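Local coordinates for DNA replication regulator protein HobA (PDB 2UVP) that promotes the initiation of chromosome replication in Helicobacter pylori by increasing the binding of the initiator DnaA to the oriC region, at residues 29-32 with 33-37; 167-170 with 171-175; 40-43 with 44-47. All coordinates share one frame; numbering follows the deposited sequence. Where two conformers were deposited one is given.

Contact 1: 29-32 with 33-37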
loop_
_atom_site.group_PDB
_atom_site.type_symbol
_atom_site.label_atom_id
_atom_site.label_comp_id
_atom_site.label_asym_id
_atom_site.label_seq_id
_atom_site.Cartn_x
_atom_site.Cartn_y
_atom_site.Cartn_z
ATOM N N SER A 29 -15.095 -0.220 32.024
ATOM C CA SER A 29 -13.902 -1.062 31.969
ATOM C C SER A 29 -14.161 -2.542 32.284
ATOM O O SER A 29 -13.336 -3.390 31.943
ATOM C CB SER A 29 -12.827 -0.524 32.925
ATOM O OG SER A 29 -13.179 -0.741 34.288
ATOM N N GLY A 30 -15.278 -2.849 32.956
ATOM C CA GLY A 30 -15.614 -4.251 33.252
ATOM C C GLY A 30 -16.562 -4.891 32.249
ATOM O O GLY A 30 -17.090 -5.969 32.500
ATOM N N TRP A 31 -16.724 -4.269 31.082
ATOM C CA TRP A 31 -17.684 -4.707 30.077
ATOM C C TRP A 31 -17.449 -6.168 29.669
ATOM O O TRP A 31 -18.399 -6.905 29.415
ATOM C CB TRP A 31 -17.628 -3.788 28.838
ATOM C CG TRP A 31 -16.412 -4.031 27.986
ATOM C CD1 TRP A 31 -15.158 -3.519 28.178
ATOM C CD2 TRP A 31 -16.325 -4.888 26.829
ATOM N NE1 TRP A 31 -14.297 -4.000 27.202
ATOM C CE2 TRP A 31 -14.986 -4.836 26.369
ATOM C CE3 TRP A 31 -17.250 -5.689 26.133
ATOM C CZ2 TRP A 31 -14.551 -5.548 25.239
ATOM C CZ3 TRP A 31 -16.815 -6.406 25.000
ATOM C CH2 TRP A 31 -15.476 -6.323 24.569
ATOM N N LEU A 32 -16.189 -6.592 29.608
ATOM C CA LEU A 32 -15.902 -7.940 29.105
ATOM C C LEU A 32 -16.347 -9.038 30.075
ATOM O O LEU A 32 -16.638 -10.144 29.658
ATOM C CB LEU A 32 -14.430 -8.069 28.694
ATOM C CG LEU A 32 -14.015 -9.271 27.827
ATOM C CD1 LEU A 32 -14.958 -9.522 26.664
ATOM C CD2 LEU A 32 -12.561 -8.987 27.342
ATOM N N GLU A 33 -16.423 -8.713 31.370
ATOM C CA GLU A 33 -16.943 -9.649 32.383
ATOM C C GLU A 33 -18.424 -9.941 32.142
ATOM O O GLU A 33 -18.924 -11.002 32.527
ATOM C CB GLU A 33 -16.780 -9.049 33.773
ATOM C CG GLU A 33 -15.341 -8.837 34.194
ATOM C CD GLU A 33 -15.233 -8.578 35.674
ATOM O OE1 GLU A 33 -15.755 -9.413 36.445
ATOM O OE2 GLU A 33 -14.625 -7.555 36.083
ATOM N N LEU A 34 -19.108 -8.991 31.508
ATOM C CA LEU A 34 -20.550 -9.091 31.235
ATOM C C LEU A 34 -20.850 -9.514 29.788
ATOM O O LEU A 34 -22.017 -9.645 29.389
ATOM C CB LEU A 34 -21.219 -7.745 31.550
ATOM C CG LEU A 34 -21.135 -7.211 32.986
ATOM C CD1 LEU A 34 -21.625 -5.758 33.033
ATOM C CD2 LEU A 34 -21.960 -8.086 33.944
ATOM N N GLU A 35 -19.804 -9.719 28.992
ATOM C CA GLU A 35 -20.003 -10.028 27.588
ATOM C C GLU A 35 -20.466 -11.463 27.445
ATOM O O GLU A 35 -19.808 -12.389 27.925
ATOM C CB GLU A 35 -18.720 -9.802 26.792
ATOM C CG GLU A 35 -18.840 -10.192 25.317
ATOM C CD GLU A 35 -19.969 -9.455 24.604
ATOM O OE1 GLU A 35 -20.141 -8.229 24.834
ATOM O OE2 GLU A 35 -20.678 -10.104 23.801
ATOM N N ARG A 36 -21.593 -11.642 26.765
ATOM C CA ARG A 36 -22.223 -12.947 26.714
ATOM C C ARG A 36 -22.059 -13.683 25.394
ATOM O O ARG A 36 -22.373 -14.865 25.337
ATOM C CB ARG A 36 -23.715 -12.858 27.077
ATOM C CG ARG A 36 -23.990 -12.113 28.377
ATOM C CD ARG A 36 -23.252 -12.717 29.568
ATOM N NE ARG A 36 -23.521 -11.903 30.763
ATOM C CZ ARG A 36 -22.783 -11.905 31.873
ATOM N NH1 ARG A 36 -21.710 -12.682 31.979
ATOM N NH2 ARG A 36 -23.133 -11.119 32.883
ATOM N N SER A 37 -21.556 -13.020 24.344
ATOM C CA SER A 37 -21.218 -13.766 23.116
ATOM C C SER A 37 -20.076 -14.735 23.441
ATOM O O SER A 37 -19.376 -14.572 24.448
ATOM C CB SER A 37 -20.873 -12.851 21.937
ATOM O OG SER A 37 -19.691 -12.096 22.175
HETATM O O HOH W 1 -17.336 -12.712 30.106
#

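Contact 2: 167-170 with 171-175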
loop_
_atom_site.group_PDB
_atom_site.type_symbol
_atom_site.label_atom_id
_atom_site.label_comp_id
_atom_site.label_asym_id
_atom_site.label_seq_id
_atom_site.Cartn_x
_atom_site.Cartn_y
_atom_site.Cartn_z
ATOM N N GLN A 167 -8.569 -4.384 23.203
ATOM C CA GLN A 167 -8.653 -5.213 24.386
ATOM C C GLN A 167 -8.903 -6.677 23.974
ATOM O O GLN A 167 -8.279 -7.612 24.510
ATOM C CB GLN A 167 -9.759 -4.686 25.286
ATOM C CG GLN A 167 -9.738 -5.367 26.638
ATOM C CD GLN A 167 -10.889 -4.924 27.521
ATOM O OE1 GLN A 167 -11.527 -3.899 27.269
ATOM N NE2 GLN A 167 -11.200 -5.744 28.526
ATOM N N LEU A 168 -9.787 -6.875 22.999
ATOM C CA LEU A 168 -10.050 -8.244 22.505
ATOM C C LEU A 168 -8.825 -8.825 21.800
ATOM O O LEU A 168 -8.527 -10.017 21.932
ATOM C CB LEU A 168 -11.243 -8.263 21.557
ATOM C CG LEU A 168 -12.594 -7.979 22.237
ATOM C CD1 LEU A 168 -13.597 -7.643 21.148
ATOM C CD2 LEU A 168 -13.057 -9.175 23.155
ATOM N N PHE A 169 -8.117 -7.996 21.035
ATOM C CA PHE A 169 -6.898 -8.508 20.438
ATOM C C PHE A 169 -5.905 -8.956 21.489
ATOM O O PHE A 169 -5.289 -10.015 21.385
ATOM C CB PHE A 169 -6.198 -7.487 19.530
ATOM C CG PHE A 169 -4.949 -8.055 18.952
ATOM C CD1 PHE A 169 -5.032 -8.880 17.840
ATOM C CD2 PHE A 169 -3.716 -7.866 19.581
ATOM C CE1 PHE A 169 -3.874 -9.491 17.306
ATOM C CE2 PHE A 169 -2.542 -8.474 19.068
ATOM C CZ PHE A 169 -2.637 -9.290 17.919
ATOM N N LYS A 170 -5.725 -8.128 22.503
ATOM C CA LYS A 170 -4.748 -8.408 23.537
ATOM C C LYS A 170 -5.158 -9.672 24.300
ATOM O O LYS A 170 -4.293 -10.466 24.704
ATOM C CB LYS A 170 -4.592 -7.209 24.455
ATOM C CG LYS A 170 -3.799 -6.045 23.771
ATOM C CD LYS A 170 -3.901 -4.769 24.585
ATOM C CE LYS A 170 -3.169 -3.571 23.896
ATOM N NZ LYS A 170 -1.711 -3.887 23.596
ATOM N N LEU A 171 -6.467 -9.873 24.455
ATOM C CA LEU A 171 -6.961 -11.106 25.062
ATOM C C LEU A 171 -6.597 -12.305 24.168
ATOM O O LEU A 171 -6.047 -13.316 24.656
ATOM C CB LEU A 171 -8.479 -11.043 25.243
ATOM C CG LEU A 171 -9.143 -12.313 25.762
ATOM C CD1 LEU A 171 -8.645 -12.654 27.174
ATOM C CD2 LEU A 171 -10.676 -12.113 25.743
ATOM N N PHE A 172 -6.890 -12.187 22.868
ATOM C CA PHE A 172 -6.558 -13.227 21.921
ATOM C C PHE A 172 -5.073 -13.577 21.922
ATOM O O PHE A 172 -4.717 -14.755 22.023
ATOM C CB PHE A 172 -7.015 -12.870 20.495
ATOM C CG PHE A 172 -6.527 -13.841 19.479
ATOM C CD1 PHE A 172 -7.145 -15.076 19.342
ATOM C CD2 PHE A 172 -5.394 -13.562 18.711
ATOM C CE1 PHE A 172 -6.673 -16.022 18.423
ATOM C CE2 PHE A 172 -4.912 -14.504 17.782
ATOM C CZ PHE A 172 -5.576 -15.736 17.632
ATOM N N GLU A 173 -4.193 -12.579 21.832
ATOM C CA GLU A 173 -2.757 -12.877 21.756
ATOM C C GLU A 173 -2.203 -13.482 23.057
ATOM O O GLU A 173 -1.315 -14.338 23.031
ATOM C CB GLU A 173 -1.956 -11.639 21.329
ATOM C CG GLU A 173 -1.931 -10.551 22.368
ATOM C CD GLU A 173 -0.948 -9.427 22.049
ATOM O OE1 GLU A 173 0.114 -9.676 21.422
ATOM O OE2 GLU A 173 -1.245 -8.302 22.482
ATOM N N ASN A 174 -2.719 -13.037 24.199
ATOM C CA ASN A 174 -2.311 -13.638 25.481
ATOM C C ASN A 174 -2.785 -15.085 25.582
ATOM O O ASN A 174 -2.040 -15.958 26.038
ATOM C CB ASN A 174 -2.829 -12.818 26.638
ATOM C CG ASN A 174 -1.894 -11.719 27.009
ATOM O OD1 ASN A 174 -1.016 -11.894 27.889
ATOM N ND2 ASN A 174 -2.035 -10.581 26.339
ATOM N N ALA A 175 -4.012 -15.328 25.126
ATOM C CA ALA A 175 -4.579 -16.670 25.128
ATOM C C ALA A 175 -3.757 -17.567 24.232
ATOM O O ALA A 175 -3.333 -18.636 24.656
ATOM C CB ALA A 175 -6.010 -16.650 24.694
HETATM O O HOH W 2 -0.824 -5.829 21.766
#

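Contact 3: 40-43 with 44-47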
loop_
_atom_site.group_PDB
_atom_site.type_symbol
_atom_site.label_atom_id
_atom_site.label_comp_id
_atom_site.label_asym_id
_atom_site.label_seq_id
_atom_site.Cartn_x
_atom_site.Cartn_y
_atom_site.Cartn_z
ATOM N N ALA A 40 -14.840 -16.755 24.407
ATOM C CA ALA A 40 -13.896 -17.748 24.927
ATOM C C ALA A 40 -13.829 -18.953 23.989
ATOM O O ALA A 40 -12.743 -19.389 23.604
ATOM C CB ALA A 40 -14.273 -18.200 26.362
ATOM N N LYS A 41 -14.992 -19.476 23.605
ATOM C CA LYS A 41 -15.033 -20.627 22.696
ATOM C C LYS A 41 -14.419 -20.295 21.330
ATOM O O LYS A 41 -13.646 -21.088 20.770
ATOM C CB LYS A 41 -16.463 -21.146 22.512
ATOM C CG LYS A 41 -16.532 -22.364 21.582
ATOM C CD LYS A 41 -17.944 -22.892 21.379
ATOM C CE LYS A 41 -18.821 -21.910 20.612
ATOM N NZ LYS A 41 -20.177 -22.494 20.350
ATOM N N LEU A 42 -14.741 -19.114 20.817
ATOM C CA LEU A 42 -14.219 -18.687 19.506
ATOM C C LEU A 42 -12.709 -18.511 19.545
ATOM O O LEU A 42 -11.986 -18.886 18.592
ATOM C CB LEU A 42 -14.909 -17.400 19.064
ATOM C CG LEU A 42 -16.297 -17.488 18.403
ATOM C CD1 LEU A 42 -17.083 -18.713 18.790
ATOM C CD2 LEU A 42 -17.100 -16.245 18.691
ATOM N N ILE A 43 -12.220 -17.927 20.640
ATOM C CA ILE A 43 -10.781 -17.804 20.832
ATOM C C ILE A 43 -10.112 -19.180 20.885
ATOM O O ILE A 43 -9.080 -19.409 20.237
ATOM C CB ILE A 43 -10.440 -16.945 22.064
ATOM C CG1 ILE A 43 -10.837 -15.482 21.798
ATOM C CG2 ILE A 43 -8.944 -17.092 22.457
ATOM C CD1 ILE A 43 -10.684 -14.567 22.996
ATOM N N ALA A 44 -10.715 -20.115 21.632
ATOM C CA ALA A 44 -10.133 -21.464 21.746
ATOM C C ALA A 44 -10.051 -22.127 20.373
ATOM O O ALA A 44 -9.019 -22.697 20.011
ATOM C CB ALA A 44 -10.947 -22.322 22.705
ATOM N N GLN A 45 -11.133 -22.029 19.613
ATOM C CA GLN A 45 -11.220 -22.675 18.296
ATOM C C GLN A 45 -10.210 -22.083 17.329
ATOM O O GLN A 45 -9.577 -22.797 16.548
ATOM C CB GLN A 45 -12.624 -22.530 17.725
ATOM C CG GLN A 45 -13.658 -23.288 18.547
ATOM C CD GLN A 45 -15.070 -23.175 18.011
ATOM O OE1 GLN A 45 -15.338 -22.432 17.069
ATOM N NE2 GLN A 45 -15.992 -23.927 18.622
ATOM N N THR A 46 -10.020 -20.774 17.424
ATOM C CA THR A 46 -9.009 -20.093 16.605
ATOM C C THR A 46 -7.585 -20.512 16.987
ATOM O O THR A 46 -6.744 -20.739 16.111
ATOM C CB THR A 46 -9.204 -18.574 16.688
ATOM O OG1 THR A 46 -10.547 -18.257 16.324
ATOM C CG2 THR A 46 -8.240 -17.832 15.723
ATOM N N ILE A 47 -7.307 -20.622 18.287
ATOM C CA ILE A 47 -6.021 -21.123 18.765
ATOM C C ILE A 47 -5.762 -22.553 18.259
ATOM O O ILE A 47 -4.673 -22.840 17.762
ATOM C CB ILE A 47 -5.913 -21.077 20.290
ATOM C CG1 ILE A 47 -5.846 -19.610 20.745
ATOM C CG2 ILE A 47 -4.658 -21.829 20.746
ATOM C CD1 ILE A 47 -6.056 -19.419 22.250
#

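Contact 1: 29-32 with 33-37
E35 reaches back to both L32 and W31, and its side chain can be followed atom by atom. CB lies against the end of L32, 3.8 Å from L32 CD1, and is also close to the carbonyl oxygen of the same leucine. CG, placed anti to the backbone N, stays near that methyl group, and a bend at chi2 (57°) then swings the carboxylate off this line. OE1 arrives at the edge of the W31 indole, near the ring plane, 3.8 Å from W31 CZ3; ring and carboxylate planes are 62° apart. OE2 turns the other way along the chain and accepts two bonds from S37, one from S37 N at 3.1 Å and one from S37 OG at 2.8 Å. These donors approach from opposite faces of the carboxylate plane, on its anti side, an arrangement that would restrict the rotation of the group.

The backbone beneath is a run of tight turns in the connection between helices 10-28 and 39-51. E33 N binds G30 O and L34 N binds W31 O, both at 3.0 Å and both i to i+3. The next link, E35 N to L32 O, is weak. A water lies 2.7 Å from L32 O, placed to donate to it, though it has more acceptors in reach than protons.

CB of L32 sits over the centre of one face of the W31 ring, 4.0 Å above its plane. The indole NE1 is satisfied by Q167, and K164 makes a cation-pi contact with the ring, tying this surface turn to helix 161-180. E33, whose CB and CG run beside G30 O, is one of the residues observed to bind calcium in this protein, together with E23; whether the ion is physiologically relevant is not known.

Contact 2: 167-170 with 171-175
F169 places CG anti to its own nitrogen, whereas E173 holds CG between its backbone N and carbonyl carbon (chi1 69°), and together these torsions carry the phenyl ring and the carboxylate to the same side of helix 161-180. This is an i to i+4 pairing on an alpha helix that packs against helices 39-51 and 65-75. E173 was modelled in two conformers; its side-chain contacts with F169, K170 and water 2 are those of one copy, and the other may differ. In this copy the two side chains cross at about a right angle, with F169 CE2 3.5 Å from E173 CD and the ring and carboxylate planes 55° apart. The F169 ring also meets Y70 edge-to-face and is packed by other residues of helix 65-75.

K170 runs alongside E173, pointing the same way. Its CG is 3.6 Å from E173 OE2, but NZ stops at 4.6 Å from that oxygen, beyond a salt bridge. Water 2 spans the gap, accepting from K170 NZ at 2.8 Å and donating to E173 OE2 at 2.6 Å. The direct charge partner of the ammonium group is an acidic side chain of another chain of the assembly.

On the backbone, F172 N to L168 O and E173 N to F169 O continue the helical ladder. K170 O accepts twice from N174, from opposite faces of its carbonyl plane: N174 N binds at 3.1 Å, while N174 ND2 lies 2.8 Å from K170 O, with that oxygen only 7° out of the asparagine amide plane.

Contact 3: 40-43 with 44-47
T46 returns its hydroxyl to the backbone one turn earlier: OG1 donates to L42 O at 2.8 Å, and T46 N binds the same oxygen at 3.0 Å. The two donors reach L42 O from opposite faces of its carbonyl plane. A chi1 of -55° sets OG1 anti to the carbonyl carbon of T46, on the side facing the preceding turn, where the bond to L42 O satisfies the hydroxyl of this buried residue.

I43 and I47 meet through methyl groups, I43 CG2 being 3.7 Å from I47 CD1, as the branched chains pass at a slant. I47 CG1 is nearer still to the carbonyl oxygen of I43, at 3.3 Å.

These are i to i+4 relations on helix 39-51, whose ladder includes A44 N to A40 O and I47 N to I43 O, both 2.9 Å. In this alpha/beta fold the helix packs against both strand 139-143 of the parallel sheet and helix 161-180: F140 of the strand touches L42, I43 and T46, whereas L171 and A175 of the helix receive I43, and F172 meets T46.

On another side K41 and Q45 extend together in the same direction. Q45 NE2 lies beside the aliphatic part of the lysine, 3.4 Å from K41 CG, and Q45 CG rests on K41 O at 3.1 Å. Farther out, the lysine NZ forms a salt bridge with D150, while aromatic side chains of another chain of the assembly pack on I43, A44 and I47.

Overall arrangement
Helix 161-180, which carries contact 2, connects the other two. Contact 1, about 14 Å from contact 2 centre to centre, joins through a probable hydrogen bond from W31 NE1 to Q167 OE1 (2.8 Å) and through L32 CD2, 4.0 Å from L171 CD2. Contact 3, about 11 Å from contact 2 between centres, meets the same leucine from helix 39-51, with I43 CD1 3.7 Å from L171 CD2, and continues with F172 CE1 on T46 CG2 at 3.6 Å. Contacts 1 and 3 nearly adjoin in sequence but do not touch. L42 of contact 3 is about 7 Å from calcium-binding E149, side chain to side chain. Acetate, probably from the crystallisation liquor, lies about 4 Å from the side chain of W31 and likewise of Q167.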